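Long-range contacts in arginyl-trna synthetase (Thermus thermophilus, PDB 1IQ0), which probably attaches L-arginine to its cognate tRNA(Arg) at the expense of ATP, releasing AMP and diphosphate, as a class I aminoacyl-tRNA synthetase: residues A[19-24]-A[41-46]; A[156-161]-A[182-187]; A[472-477]-A[585-590]; A[268-273]-A[289-294]. All blocks are in the same frame, centred on the assembly; numbering follows the deposited sequence.

In the fold
The four contacts share no helix or strand, and none touches another. Contacts 2 and 3 are buried, contact 1 is partly so, and contact 4 lies at the surface, its centre about 37 Å from that of the chain. Contacts 2 and 4 both belong to the catalytic domain, with about 17 Å between their nearest atoms; contact 1 belongs to the N-terminal domain and contact 3 to the anticodon-binding domain. Contact 1 is mainly aliphatic, with no hydrogen bond; two aromatic rings, a threonine methyl and a leucine fill a helix crossing in contact 2; side chains hydrogen-bond backbone carbonyls in contact 3; in contact 4 a water joins a turn to the chain just after strand 289-291, one of its bonds weak.

Contact 1 (A[19-24]-A[41-46]); sequences VPVRLK and FALAKE
Val21 and Leu43 form the tight spot of this contact. One methyl of the valine, CG1, fits between the two ends of the leucine fork, 3.6 Å from Leu43 CD2 and almost as near to CD1, while the two side chains run alongside one another, pointing opposite ways. With chi1 at 61°, Val21 holds CG1 between its backbone N and carbonyl carbon; CG2 is anti to the backbone N, and only CG1 comes within 4.2 Å of Leu43. Around this point packing thins. Val19 CG2 and Leu23 CD1 approach the same methyl, Leu43 CD1, at 4.4 Å each, which makes the buried leucine the common partner of Val19, Val21 and Leu23. On the solvent side, Glu46 brings its carboxylate past Val19: OE1 stands 4.4 Å from CG1, a loose touch with no hydrogen bond. No polar bond crosses between the segments, and only 188 Å² is buried. The loop 19-24 leads from helix 3-15 into strand 26-27, and Val19 and Leu23 also lean on Leu14 of that helix. The short, weakly bonded helix 42-46 follows strand 36-39; Phe41 meets Tyr77 of strand 77-82 edge-to-face, and Ala44 rests on Pro51 of helix 51-60.

Contact 2 (A[156-161]-A[182-187]); sequences AAETLF and RAYVRL
The rings of Phe161 and Tyr184 meet the opposite helix in different ways. Phe161 offers its edge: Leu187 CD1 lies in the plane of the ring, 4.0 Å from CE2, and the leucine lies roughly perpendicular to the phenylalanine side chain, while His165 stacks on the phenylalanine from within its own helix. Tyr184 is approached obliquely. The methyl CG2 of Thr159 presses close, 3.3 Å from Tyr184 CD1, and Glu158 OE1 stands equally near CE1, with the carboxylate turned 57° from the ring. No hydrogen bond joins Glu158 to the tyrosine; its OE2 is bonded to Tyr193 OH, and Tyr184 OH to Gln155 OE1. Thr159 can turn its methyl to the ring because its chi1 of 73° sends OG1 back to its own helix, where it donates to Ala156 O at 3.3 Å, on the same face of that carbonyl as Leu160 N. A valine in place of Tyr184 would probably leave Gln155 without its hydroxyl partner and open a gap beside the Thr159 methyl. Leu187 CD2, meanwhile, sits 3.5 Å from Glu158 O. The helical segments 156-161 and 182-187 cross at 93° with axes 8.3 Å apart; they belong to helices 154-165 and 176-189. Helix 197-208 covers Phe161 through Ala199 and Ile200, and helix 213-229 reaches Thr159 through Ile219.

Contact 3 (A[472-477]-A[585-590]); sequences YVQYAH and GIPAPE
Most striking here is the His477 ring, which the segment 585-590 engages at a face and an edge at once. Ala588 CB sits almost squarely over the ring centre, 3.7 Å from the centroid and 9° off the normal, a CH-pi contact. At the edge, ND1 gives a weak hydrogen bond of 3.3 Å to Pro589 O, which lies near the ring plane. One turn earlier on the helix, Gln474 makes the firmer bond: NE2 donates to Pro587 O at 2.8 Å with a nearly straight N-H···O angle of 167°. The acceptor lies in the amide plane of the glutamine, although the donor is tilted out of the plane of the carbonyl. An extended chain beyond CG (chi2 180°) carries the amide out to this oxygen, and NE2 passes Ile586 CG2 at 3.5 Å and Pro589 CD at 3.6 Å. The same nitrogen also bonds Met436 O of helix 430-448. A leucine in place of Gln474 would probably leave Pro587 O and Met436 O without this donor, weakening the hold of helix 470-487 on the tail and on helix 430-448. Gly585, with positive phi, closes helix 562-583 in a Schellman motif, and the chain then runs across helix 470-487 of the anticodon-binding domain. The chemistry is that of a proline-rich tail held by its carbonyls: side chains supply the donors, and ring and methyl groups fill in between. Both His477 ring nitrogens have a weak partner, Pro589 O and Gln574 OE1, which probably limits the ring's rotation and keeps its face on Ala588 CB.

Contact 4 (A[268-273]-A[289-294]); sequences GKYAGA and FFVLLR
Tyr270 reaches from its turn to Phe289 and Val291, and its atoms can be followed outward from CB. At chi1 -71° the ring swings to the side of its own backbone N. Along one flank CD2 and then CE2 pass the valine, CE2 coming to 3.8 Å from Val291 CG2; on the other flank CE1 lies 4.2 Å from Phe289 CB. Lys269 CD, from the neighbouring residue, lies over the centre of one face. At the tip, OH stays 4.1 Å from Phe289 O, too far to bond it, and instead makes a weak hydrogen bond to Asp287 OD2. The Tyr270 and Phe289 rings are nearly parallel, at 12°, but offset, with centroids 5.9 Å apart, leaving little overlap. Ala273 closes the other end of the contact with its methyl 3.3 Å from Leu293 O. Beside it a water donates to Gly272 O at 3.1 Å and, weakly, to Arg294 O, bridging the two segments where no direct hydrogen bond does. Tyr270 to Ala273 is a type II beta turn, closed by Ala273 N to Tyr270 O at 2.8 Å, with Gly272 in its third position at positive phi. The turn leads into strand 274-277 of a small antiparallel sheet, and Leu292 and Leu293 opposite Leu274 form a classic beta bulge.

Contact 1 (A[19-24]-A[41-46])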
loop_
_atom_site.group_PDB
_atom_site.type_symbol
_atom_site.label_atom_id
_atom_site.label_comp_id
_atom_site.label_asym_id
_atom_site.label_seq_id
_atom_site.Cartn_x
_atom_site.Cartn_y
_atom_site.Cartn_z
ATOM N N VAL A 19 -12.290 30.906 -13.958
ATOM C CA VAL A 19 -12.425 29.643 -13.234
ATOM C C VAL A 19 -11.129 29.112 -12.619
ATOM O O VAL A 19 -10.206 28.712 -13.326
ATOM C CB VAL A 19 -13.018 28.548 -14.148
ATOM C CG1 VAL A 19 -14.445 28.909 -14.528
ATOM C CG2 VAL A 19 -12.166 28.393 -15.400
ATOM N N PRO A 20 -11.050 29.110 -11.279
ATOM C CA PRO A 20 -9.872 28.626 -10.552
ATOM C C PRO A 20 -9.933 27.124 -10.271
ATOM O O PRO A 20 -9.730 26.689 -9.138
ATOM C CB PRO A 20 -9.905 29.439 -9.253
ATOM C CG PRO A 20 -10.813 30.614 -9.569
ATOM C CD PRO A 20 -11.868 29.961 -10.403
ATOM N N VAL A 21 -10.214 26.331 -11.299
ATOM C CA VAL A 21 -10.300 24.885 -11.129
ATOM C C VAL A 21 -9.149 24.177 -11.836
ATOM O O VAL A 21 -8.626 24.673 -12.832
ATOM C CB VAL A 21 -11.635 24.343 -11.678
ATOM C CG1 VAL A 21 -11.747 24.647 -13.161
ATOM C CG2 VAL A 21 -11.738 22.845 -11.424
ATOM N N ARG A 22 -8.759 23.020 -11.313
ATOM C CA ARG A 22 -7.672 22.242 -11.899
ATOM C C ARG A 22 -8.214 21.025 -12.646
ATOM O O ARG A 22 -9.013 20.258 -12.108
ATOM C CB ARG A 22 -6.697 21.791 -10.807
ATOM C CG ARG A 22 -5.621 20.827 -11.288
ATOM C CD ARG A 22 -4.658 20.471 -10.167
ATOM N NE ARG A 22 -3.824 21.605 -9.772
ATOM C CZ ARG A 22 -2.880 22.143 -10.541
ATOM N NH1 ARG A 22 -2.646 21.650 -11.750
ATOM N NH2 ARG A 22 -2.169 23.173 -10.101
ATOM N N LEU A 23 -7.774 20.858 -13.890
ATOM C CA LEU A 23 -8.211 19.740 -14.715
ATOM C C LEU A 23 -7.120 18.684 -14.882
ATOM O O LEU A 23 -5.932 19.008 -14.939
ATOM C CB LEU A 23 -8.644 20.241 -16.095
ATOM C CG LEU A 23 -9.905 21.099 -16.174
ATOM C CD1 LEU A 23 -10.179 21.451 -17.627
ATOM C CD2 LEU A 23 -11.084 20.343 -15.586
ATOM N N LYS A 24 -7.529 17.422 -14.965
ATOM C CA LYS A 24 -6.578 16.332 -15.137
ATOM C C LYS A 24 -6.435 15.964 -16.611
ATOM O O LYS A 24 -7.418 15.880 -17.343
ATOM C CB LYS A 24 -7.021 15.095 -14.353
ATOM C CG LYS A 24 -7.131 15.288 -12.842
ATOM C CD LYS A 24 -5.844 15.828 -12.216
ATOM C CE LYS A 24 -4.619 15.020 -12.621
ATOM N NZ LYS A 24 -4.809 13.563 -12.429
ATOM N N PHE A 41 -16.057 19.064 -19.848
ATOM C CA PHE A 41 -17.477 18.792 -19.670
ATOM C C PHE A 41 -17.926 19.188 -18.268
ATOM O O PHE A 41 -19.041 19.673 -18.079
ATOM C CB PHE A 41 -17.749 17.309 -19.917
ATOM C CG PHE A 41 -17.327 16.845 -21.279
ATOM C CD1 PHE A 41 -18.003 17.277 -22.417
ATOM C CD2 PHE A 41 -16.233 16.001 -21.431
ATOM C CE1 PHE A 41 -17.594 16.876 -23.689
ATOM C CE2 PHE A 41 -15.817 15.596 -22.696
ATOM C CZ PHE A 41 -16.499 16.034 -23.828
ATOM N N ALA A 42 -17.052 18.979 -17.288
ATOM C CA ALA A 42 -17.359 19.332 -15.908
ATOM C C ALA A 42 -17.563 20.842 -15.819
ATOM O O ALA A 42 -18.358 21.328 -15.014
ATOM C CB ALA A 42 -16.223 18.896 -14.991
ATOM N N LEU A 43 -16.838 21.580 -16.654
ATOM C CA LEU A 43 -16.947 23.032 -16.690
ATOM C C LEU A 43 -17.976 23.441 -17.731
ATOM O O LEU A 43 -18.493 24.555 -17.702
ATOM C CB LEU A 43 -15.602 23.668 -17.042
ATOM C CG LEU A 43 -14.462 23.515 -16.038
ATOM C CD1 LEU A 43 -13.266 24.329 -16.519
ATOM C CD2 LEU A 43 -14.909 23.993 -14.664
ATOM N N ALA A 44 -18.263 22.530 -18.655
ATOM C CA ALA A 44 -19.227 22.785 -19.716
ATOM C C ALA A 44 -20.596 23.123 -19.142
ATOM O O ALA A 44 -21.311 23.971 -19.678
ATOM C CB ALA A 44 -19.333 21.571 -20.624
ATOM N N LYS A 45 -20.957 22.456 -18.051
ATOM C CA LYS A 45 -22.246 22.692 -17.418
ATOM C C LYS A 45 -22.116 23.629 -16.222
ATOM O O LYS A 45 -23.077 24.301 -15.847
ATOM C CB LYS A 45 -22.871 21.364 -16.978
ATOM C CG LYS A 45 -24.319 21.483 -16.523
ATOM C CD LYS A 45 -25.203 22.048 -17.629
ATOM C CE LYS A 45 -26.638 22.227 -17.161
ATOM N NZ LYS A 45 -27.494 22.828 -18.221
ATOM N N GLU A 46 -20.928 23.678 -15.626
ATOM C CA GLU A 46 -20.699 24.548 -14.476
ATOM C C GLU A 46 -20.621 26.010 -14.914
ATOM O O GLU A 46 -20.598 26.918 -14.082
ATOM C CB GLU A 46 -19.401 24.170 -13.763
ATOM C CG GLU A 46 -19.217 24.876 -12.430
ATOM C CD GLU A 46 -17.760 25.131 -12.098
ATOM O OE1 GLU A 46 -17.130 25.959 -12.788
ATOM O OE2 GLU A 46 -17.245 24.501 -11.151
#

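Contact 2 (A[156-161]-A[182-187])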
loop_
_atom_site.group_PDB
_atom_site.type_symbol
_atom_site.label_atom_id
_atom_site.label_comp_id
_atom_site.label_asym_id
_atom_site.label_seq_id
_atom_site.Cartn_x
_atom_site.Cartn_y
_atom_site.Cartn_z
ATOM N N ALA A 156 -4.480 -13.713 22.814
ATOM C CA ALA A 156 -3.148 -14.074 23.289
ATOM C C ALA A 156 -3.282 -14.852 24.601
ATOM O O ALA A 156 -2.502 -15.763 24.886
ATOM C CB ALA A 156 -2.308 -12.825 23.512
ATOM N N ALA A 157 -4.269 -14.485 25.409
ATOM C CA ALA A 157 -4.474 -15.179 26.674
ATOM C C ALA A 157 -4.870 -16.627 26.403
ATOM O O ALA A 157 -4.405 -17.539 27.075
ATOM C CB ALA A 157 -5.564 -14.482 27.499
ATOM N N GLU A 158 -5.724 -16.839 25.407
ATOM C CA GLU A 158 -6.160 -18.194 25.107
ATOM C C GLU A 158 -5.031 -19.107 24.682
ATOM O O GLU A 158 -4.993 -20.261 25.103
ATOM C CB GLU A 158 -7.249 -18.200 24.039
ATOM C CG GLU A 158 -8.515 -17.510 24.473
ATOM C CD GLU A 158 -9.689 -17.823 23.569
ATOM O OE1 GLU A 158 -9.519 -17.820 22.331
ATOM O OE2 GLU A 158 -10.789 -18.062 24.100
ATOM N N THR A 159 -4.101 -18.615 23.864
ATOM C CA THR A 159 -3.024 -19.497 23.440
ATOM C C THR A 159 -2.058 -19.760 24.583
ATOM O O THR A 159 -1.612 -20.891 24.759
ATOM C CB THR A 159 -2.239 -18.953 22.217
ATOM O OG1 THR A 159 -1.410 -17.859 22.614
ATOM C CG2 THR A 159 -3.190 -18.495 21.148
ATOM N N LEU A 160 -1.732 -18.731 25.359
ATOM C CA LEU A 160 -0.819 -18.923 26.484
ATOM C C LEU A 160 -1.440 -19.892 27.496
ATOM O O LEU A 160 -0.741 -20.698 28.101
ATOM C CB LEU A 160 -0.493 -17.586 27.155
ATOM C CG LEU A 160 0.286 -16.611 26.263
ATOM C CD1 LEU A 160 0.660 -15.349 27.050
ATOM C CD2 LEU A 160 1.537 -17.305 25.751
ATOM N N PHE A 161 -2.754 -19.810 27.673
ATOM C CA PHE A 161 -3.437 -20.715 28.585
ATOM C C PHE A 161 -3.348 -22.144 28.035
ATOM O O PHE A 161 -3.005 -23.080 28.763
ATOM C CB PHE A 161 -4.909 -20.333 28.732
ATOM C CG PHE A 161 -5.732 -21.387 29.417
ATOM C CD1 PHE A 161 -5.587 -21.624 30.782
ATOM C CD2 PHE A 161 -6.609 -22.183 28.684
ATOM C CE1 PHE A 161 -6.298 -22.644 31.410
ATOM C CE2 PHE A 161 -7.327 -23.205 29.301
ATOM C CZ PHE A 161 -7.170 -23.436 30.670
ATOM N N ARG A 182 -1.130 -24.407 17.157
ATOM C CA ARG A 182 -1.627 -25.763 17.362
ATOM C C ARG A 182 -2.332 -25.828 18.729
ATOM O O ARG A 182 -3.433 -26.375 18.853
ATOM C CB ARG A 182 -0.460 -26.758 17.286
ATOM C CG ARG A 182 -0.685 -27.885 16.282
ATOM C CD ARG A 182 0.587 -28.291 15.519
ATOM N NE ARG A 182 1.773 -28.396 16.365
ATOM C CZ ARG A 182 1.854 -29.126 17.473
ATOM N NH1 ARG A 182 0.809 -29.833 17.894
ATOM N NH2 ARG A 182 2.989 -29.152 18.162
ATOM N N ALA A 183 -1.704 -25.242 19.741
ATOM C CA ALA A 183 -2.276 -25.210 21.080
ATOM C C ALA A 183 -3.599 -24.445 21.036
ATOM O O ALA A 183 -4.598 -24.882 21.604
ATOM C CB ALA A 183 -1.310 -24.535 22.047
ATOM N N TYR A 184 -3.610 -23.306 20.349
ATOM C CA TYR A 184 -4.830 -22.518 20.251
ATOM C C TYR A 184 -5.925 -23.369 19.617
ATOM O O TYR A 184 -7.059 -23.389 20.092
ATOM C CB TYR A 184 -4.599 -21.267 19.398
ATOM C CG TYR A 184 -5.832 -20.402 19.214
ATOM C CD1 TYR A 184 -6.176 -19.433 20.154
ATOM C CD2 TYR A 184 -6.655 -20.553 18.095
ATOM C CE1 TYR A 184 -7.303 -18.630 19.985
ATOM C CE2 TYR A 184 -7.790 -19.753 17.919
ATOM C CZ TYR A 184 -8.102 -18.795 18.872
ATOM O OH TYR A 184 -9.214 -18.003 18.718
ATOM N N VAL A 185 -5.586 -24.070 18.540
ATOM C CA VAL A 185 -6.562 -24.914 17.857
ATOM C C VAL A 185 -7.072 -26.051 18.742
ATOM O O VAL A 185 -8.255 -26.381 18.697
ATOM C CB VAL A 185 -5.985 -25.520 16.545
ATOM C CG1 VAL A 185 -6.937 -26.597 15.997
ATOM C CG2 VAL A 185 -5.799 -24.419 15.502
ATOM N N ARG A 186 -6.197 -26.660 19.539
ATOM C CA ARG A 186 -6.661 -27.741 20.398
ATOM C C ARG A 186 -7.669 -27.193 21.407
ATOM O O ARG A 186 -8.723 -27.790 21.628
ATOM C CB ARG A 186 -5.515 -28.422 21.150
ATOM C CG ARG A 186 -5.885 -29.860 21.493
ATOM C CD ARG A 186 -5.422 -30.333 22.854
ATOM N NE ARG A 186 -4.019 -30.719 22.872
ATOM C CZ ARG A 186 -3.502 -31.577 23.746
ATOM N NH1 ARG A 186 -4.280 -32.139 24.661
ATOM N NH2 ARG A 186 -2.208 -31.865 23.713
ATOM N N LEU A 187 -7.348 -26.046 22.002
ATOM C CA LEU A 187 -8.238 -25.421 22.977
ATOM C C LEU A 187 -9.648 -25.237 22.423
ATOM O O LEU A 187 -10.630 -25.580 23.087
ATOM C CB LEU A 187 -7.691 -24.057 23.420
ATOM C CG LEU A 187 -8.601 -23.274 24.383
ATOM C CD1 LEU A 187 -8.736 -24.041 25.691
ATOM C CD2 LEU A 187 -8.029 -21.879 24.643
#

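Contact 3 (A[472-477]-A[585-590])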
loop_
_atom_site.group_PDB
_atom_site.type_symbol
_atom_site.label_atom_id
_atom_site.label_comp_id
_atom_site.label_asym_id
_atom_site.label_seq_id
_atom_site.Cartn_x
_atom_site.Cartn_y
_atom_site.Cartn_z
ATOM N N TYR A 472 5.093 -12.048 -14.669
ATOM C CA TYR A 472 4.971 -11.496 -16.022
ATOM C C TYR A 472 5.784 -10.206 -16.104
ATOM O O TYR A 472 6.614 -10.043 -16.999
ATOM C CB TYR A 472 3.505 -11.189 -16.349
ATOM C CG TYR A 472 3.266 -10.515 -17.692
ATOM C CD1 TYR A 472 3.376 -11.229 -18.893
ATOM C CD2 TYR A 472 2.906 -9.171 -17.760
ATOM C CE1 TYR A 472 3.129 -10.615 -20.117
ATOM C CE2 TYR A 472 2.657 -8.550 -18.971
ATOM C CZ TYR A 472 2.768 -9.271 -20.147
ATOM O OH TYR A 472 2.505 -8.643 -21.347
ATOM N N VAL A 473 5.551 -9.295 -15.162
ATOM C CA VAL A 473 6.276 -8.029 -15.143
ATOM C C VAL A 473 7.762 -8.272 -14.876
ATOM O O VAL A 473 8.626 -7.617 -15.474
ATOM C CB VAL A 473 5.717 -7.069 -14.065
ATOM C CG1 VAL A 473 6.449 -5.730 -14.125
ATOM C CG2 VAL A 473 4.212 -6.876 -14.269
ATOM N N GLN A 474 8.069 -9.214 -13.985
ATOM C CA GLN A 474 9.466 -9.514 -13.684
ATOM C C GLN A 474 10.183 -10.017 -14.941
ATOM O O GLN A 474 11.323 -9.639 -15.209
ATOM C CB GLN A 474 9.571 -10.568 -12.576
ATOM C CG GLN A 474 9.126 -10.110 -11.181
ATOM C CD GLN A 474 9.257 -11.220 -10.145
ATOM O OE1 GLN A 474 8.770 -12.333 -10.349
ATOM N NE2 GLN A 474 9.917 -10.924 -9.030
ATOM N N TYR A 475 9.505 -10.859 -15.716
ATOM C CA TYR A 475 10.092 -11.413 -16.934
ATOM C C TYR A 475 10.392 -10.319 -17.965
ATOM O O TYR A 475 11.415 -10.358 -18.645
ATOM C CB TYR A 475 9.157 -12.458 -17.550
ATOM C CG TYR A 475 9.802 -13.220 -18.682
ATOM C CD1 TYR A 475 10.839 -14.123 -18.437
ATOM C CD2 TYR A 475 9.412 -13.007 -20.004
ATOM C CE1 TYR A 475 11.472 -14.794 -19.479
ATOM C CE2 TYR A 475 10.040 -13.672 -21.056
ATOM C CZ TYR A 475 11.069 -14.563 -20.787
ATOM O OH TYR A 475 11.699 -15.217 -21.822
ATOM N N ALA A 476 9.496 -9.346 -18.079
ATOM C CA ALA A 476 9.696 -8.242 -19.008
ATOM C C ALA A 476 10.945 -7.470 -18.581
ATOM O O ALA A 476 11.719 -7.010 -19.421
ATOM C CB ALA A 476 8.469 -7.321 -19.010
ATOM N N HIS A 477 11.142 -7.334 -17.269
ATOM C CA HIS A 477 12.317 -6.638 -16.761
ATOM C C HIS A 477 13.589 -7.418 -17.079
ATOM O O HIS A 477 14.588 -6.837 -17.508
ATOM C CB HIS A 477 12.236 -6.435 -15.244
ATOM C CG HIS A 477 13.509 -5.922 -14.644
ATOM N ND1 HIS A 477 14.543 -6.753 -14.269
ATOM C CD2 HIS A 477 13.944 -4.658 -14.417
ATOM C CE1 HIS A 477 15.559 -6.026 -13.838
ATOM N NE2 HIS A 477 15.220 -4.751 -13.917
ATOM N N GLY A 585 7.065 -3.864 -3.390
ATOM C CA GLY A 585 7.814 -4.856 -2.634
ATOM C C GLY A 585 8.247 -6.072 -3.435
ATOM O O GLY A 585 8.551 -7.120 -2.869
ATOM N N ILE A 586 8.296 -5.932 -4.755
ATOM C CA ILE A 586 8.667 -7.041 -5.619
ATOM C C ILE A 586 10.086 -6.915 -6.184
ATOM O O ILE A 586 10.450 -5.889 -6.751
ATOM C CB ILE A 586 7.656 -7.155 -6.784
ATOM C CG1 ILE A 586 6.252 -7.387 -6.212
ATOM C CG2 ILE A 586 8.060 -8.284 -7.730
ATOM C CD1 ILE A 586 5.139 -7.205 -7.207
ATOM N N PRO A 587 10.916 -7.955 -6.011
ATOM C CA PRO A 587 12.282 -7.896 -6.536
ATOM C C PRO A 587 12.286 -8.034 -8.067
ATOM O O PRO A 587 11.338 -8.557 -8.654
ATOM C CB PRO A 587 12.972 -9.056 -5.823
ATOM C CG PRO A 587 11.855 -10.035 -5.620
ATOM C CD PRO A 587 10.723 -9.152 -5.175
ATOM N N ALA A 588 13.348 -7.552 -8.707
ATOM C CA ALA A 588 13.452 -7.595 -10.163
ATOM C C ALA A 588 14.612 -8.454 -10.646
ATOM O O ALA A 588 15.714 -7.956 -10.849
ATOM C CB ALA A 588 13.598 -6.183 -10.706
ATOM N N PRO A 589 14.370 -9.759 -10.846
ATOM C CA PRO A 589 15.386 -10.712 -11.309
ATOM C C PRO A 589 16.003 -10.276 -12.637
ATOM O O PRO A 589 15.284 -9.911 -13.567
ATOM C CB PRO A 589 14.598 -12.014 -11.456
ATOM C CG PRO A 589 13.476 -11.858 -10.484
ATOM C CD PRO A 589 13.068 -10.427 -10.681
ATOM N N GLU A 590 17.329 -10.308 -12.720
ATOM C CA GLU A 590 18.018 -9.924 -13.950
ATOM C C GLU A 590 18.034 -11.102 -14.915
ATOM O O GLU A 590 17.945 -10.925 -16.131
ATOM C CB GLU A 590 19.460 -9.502 -13.659
ATOM C CG GLU A 590 19.604 -8.370 -12.658
ATOM C CD GLU A 590 21.035 -7.873 -12.551
ATOM O OE1 GLU A 590 21.961 -8.704 -12.639
ATOM O OE2 GLU A 590 21.234 -6.653 -12.368
#

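Contact 4 (A[268-273]-A[289-294])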
loop_
_atom_site.group_PDB
_atom_site.type_symbol
_atom_site.label_atom_id
_atom_site.label_comp_id
_atom_site.label_asym_id
_atom_site.label_seq_id
_atom_site.Cartn_x
_atom_site.Cartn_y
_atom_site.Cartn_z
ATOM N N GLY A 268 -32.188 7.914 30.784
ATOM C CA GLY A 268 -32.289 7.392 29.433
ATOM C C GLY A 268 -31.523 6.091 29.300
ATOM O O GLY A 268 -31.022 5.563 30.294
ATOM N N LYS A 269 -31.414 5.575 28.080
ATOM C CA LYS A 269 -30.705 4.321 27.861
ATOM C C LYS A 269 -29.180 4.478 27.853
ATOM O O LYS A 269 -28.455 3.568 27.446
ATOM C CB LYS A 269 -31.193 3.666 26.562
ATOM C CG LYS A 269 -30.813 4.390 25.285
ATOM C CD LYS A 269 -29.431 3.972 24.808
ATOM C CE LYS A 269 -29.376 2.485 24.473
ATOM N NZ LYS A 269 -30.263 2.138 23.327
ATOM N N TYR A 270 -28.703 5.634 28.312
ATOM C CA TYR A 270 -27.273 5.921 28.385
ATOM C C TYR A 270 -26.910 6.430 29.774
ATOM O O TYR A 270 -25.756 6.768 30.035
ATOM C CB TYR A 270 -26.868 6.981 27.353
ATOM C CG TYR A 270 -26.887 6.502 25.923
ATOM C CD1 TYR A 270 -27.714 7.107 24.976
ATOM C CD2 TYR A 270 -26.083 5.438 25.516
ATOM C CE1 TYR A 270 -27.740 6.659 23.650
ATOM C CE2 TYR A 270 -26.100 4.982 24.199
ATOM C CZ TYR A 270 -26.932 5.595 23.272
ATOM O OH TYR A 270 -26.960 5.134 21.976
ATOM N N ALA A 271 -27.900 6.488 30.659
ATOM C CA ALA A 271 -27.688 6.967 32.020
ATOM C C ALA A 271 -26.454 6.329 32.654
ATOM O O ALA A 271 -26.303 5.107 32.639
ATOM C CB ALA A 271 -28.922 6.680 32.873
ATOM N N GLY A 272 -25.577 7.165 33.204
ATOM C CA GLY A 272 -24.369 6.666 33.840
ATOM C C GLY A 272 -23.198 6.454 32.893
ATOM O O GLY A 272 -22.048 6.393 33.328
ATOM N N ALA A 273 -23.487 6.341 31.600
ATOM C CA ALA A 273 -22.447 6.130 30.595
ATOM C C ALA A 273 -21.889 7.452 30.085
ATOM O O ALA A 273 -22.588 8.464 30.085
ATOM C CB ALA A 273 -23.008 5.321 29.426
ATOM N N PHE A 289 -24.638 9.164 19.060
ATOM C CA PHE A 289 -23.941 8.947 20.315
ATOM C C PHE A 289 -23.008 7.742 20.348
ATOM O O PHE A 289 -23.453 6.595 20.308
ATOM C CB PHE A 289 -24.955 8.837 21.455
ATOM C CG PHE A 289 -25.677 10.120 21.747
ATOM C CD1 PHE A 289 -26.532 10.681 20.810
ATOM C CD2 PHE A 289 -25.492 10.776 22.959
ATOM C CE1 PHE A 289 -27.193 11.880 21.075
ATOM C CE2 PHE A 289 -26.145 11.973 23.234
ATOM C CZ PHE A 289 -26.997 12.526 22.292
ATOM N N PHE A 290 -21.708 8.019 20.405
ATOM C CA PHE A 290 -20.691 6.977 20.500
ATOM C C PHE A 290 -20.436 6.834 22.001
ATOM O O PHE A 290 -20.220 7.833 22.695
ATOM C CB PHE A 290 -19.385 7.411 19.824
ATOM C CG PHE A 290 -19.420 7.373 18.322
ATOM C CD1 PHE A 290 -19.379 6.157 17.640
ATOM C CD2 PHE A 290 -19.473 8.554 17.583
ATOM C CE1 PHE A 290 -19.387 6.118 16.243
ATOM C CE2 PHE A 290 -19.482 8.527 16.191
ATOM C CZ PHE A 290 -19.438 7.304 15.518
ATOM N N VAL A 291 -20.470 5.610 22.511
ATOM C CA VAL A 291 -20.224 5.409 23.932
ATOM C C VAL A 291 -18.722 5.310 24.175
ATOM O O VAL A 291 -18.034 4.560 23.491
ATOM C CB VAL A 291 -20.898 4.122 24.446
ATOM C CG1 VAL A 291 -20.619 3.949 25.936
ATOM C CG2 VAL A 291 -22.396 4.183 24.187
ATOM N N LEU A 292 -18.217 6.089 25.132
ATOM C CA LEU A 292 -16.797 6.067 25.472
ATOM C C LEU A 292 -16.634 5.168 26.699
ATOM O O LEU A 292 -15.801 4.261 26.707
ATOM C CB LEU A 292 -16.288 7.487 25.769
ATOM C CG LEU A 292 -16.357 8.506 24.618
ATOM C CD1 LEU A 292 -15.904 9.878 25.094
ATOM C CD2 LEU A 292 -15.476 8.040 23.471
ATOM N N LEU A 293 -17.440 5.428 27.729
ATOM C CA LEU A 293 -17.429 4.632 28.956
ATOM C C LEU A 293 -18.831 4.088 29.215
ATOM O O LEU A 293 -19.796 4.848 29.247
ATOM C CB LEU A 293 -17.003 5.479 30.163
ATOM C CG LEU A 293 -15.547 5.941 30.275
ATOM C CD1 LEU A 293 -15.365 6.767 31.543
ATOM C CD2 LEU A 293 -14.629 4.736 30.300
ATOM N N ARG A 294 -18.951 2.775 29.387
ATOM C CA ARG A 294 -20.257 2.187 29.673
ATOM C C ARG A 294 -20.590 2.569 31.111
ATOM O O ARG A 294 -19.703 2.973 31.863
ATOM C CB ARG A 294 -20.216 0.662 29.519
ATOM C CG ARG A 294 -19.761 0.196 28.137
ATOM C CD ARG A 294 -20.019 -1.288 27.928
ATOM N NE ARG A 294 -19.442 -1.788 26.677
ATOM C CZ ARG A 294 -18.137 -1.954 26.467
ATOM N NH1 ARG A 294 -17.268 -1.662 27.426
ATOM N NH2 ARG A 294 -17.695 -2.416 25.297
HETATM O O HOH W 1 -18.995 5.907 33.588
#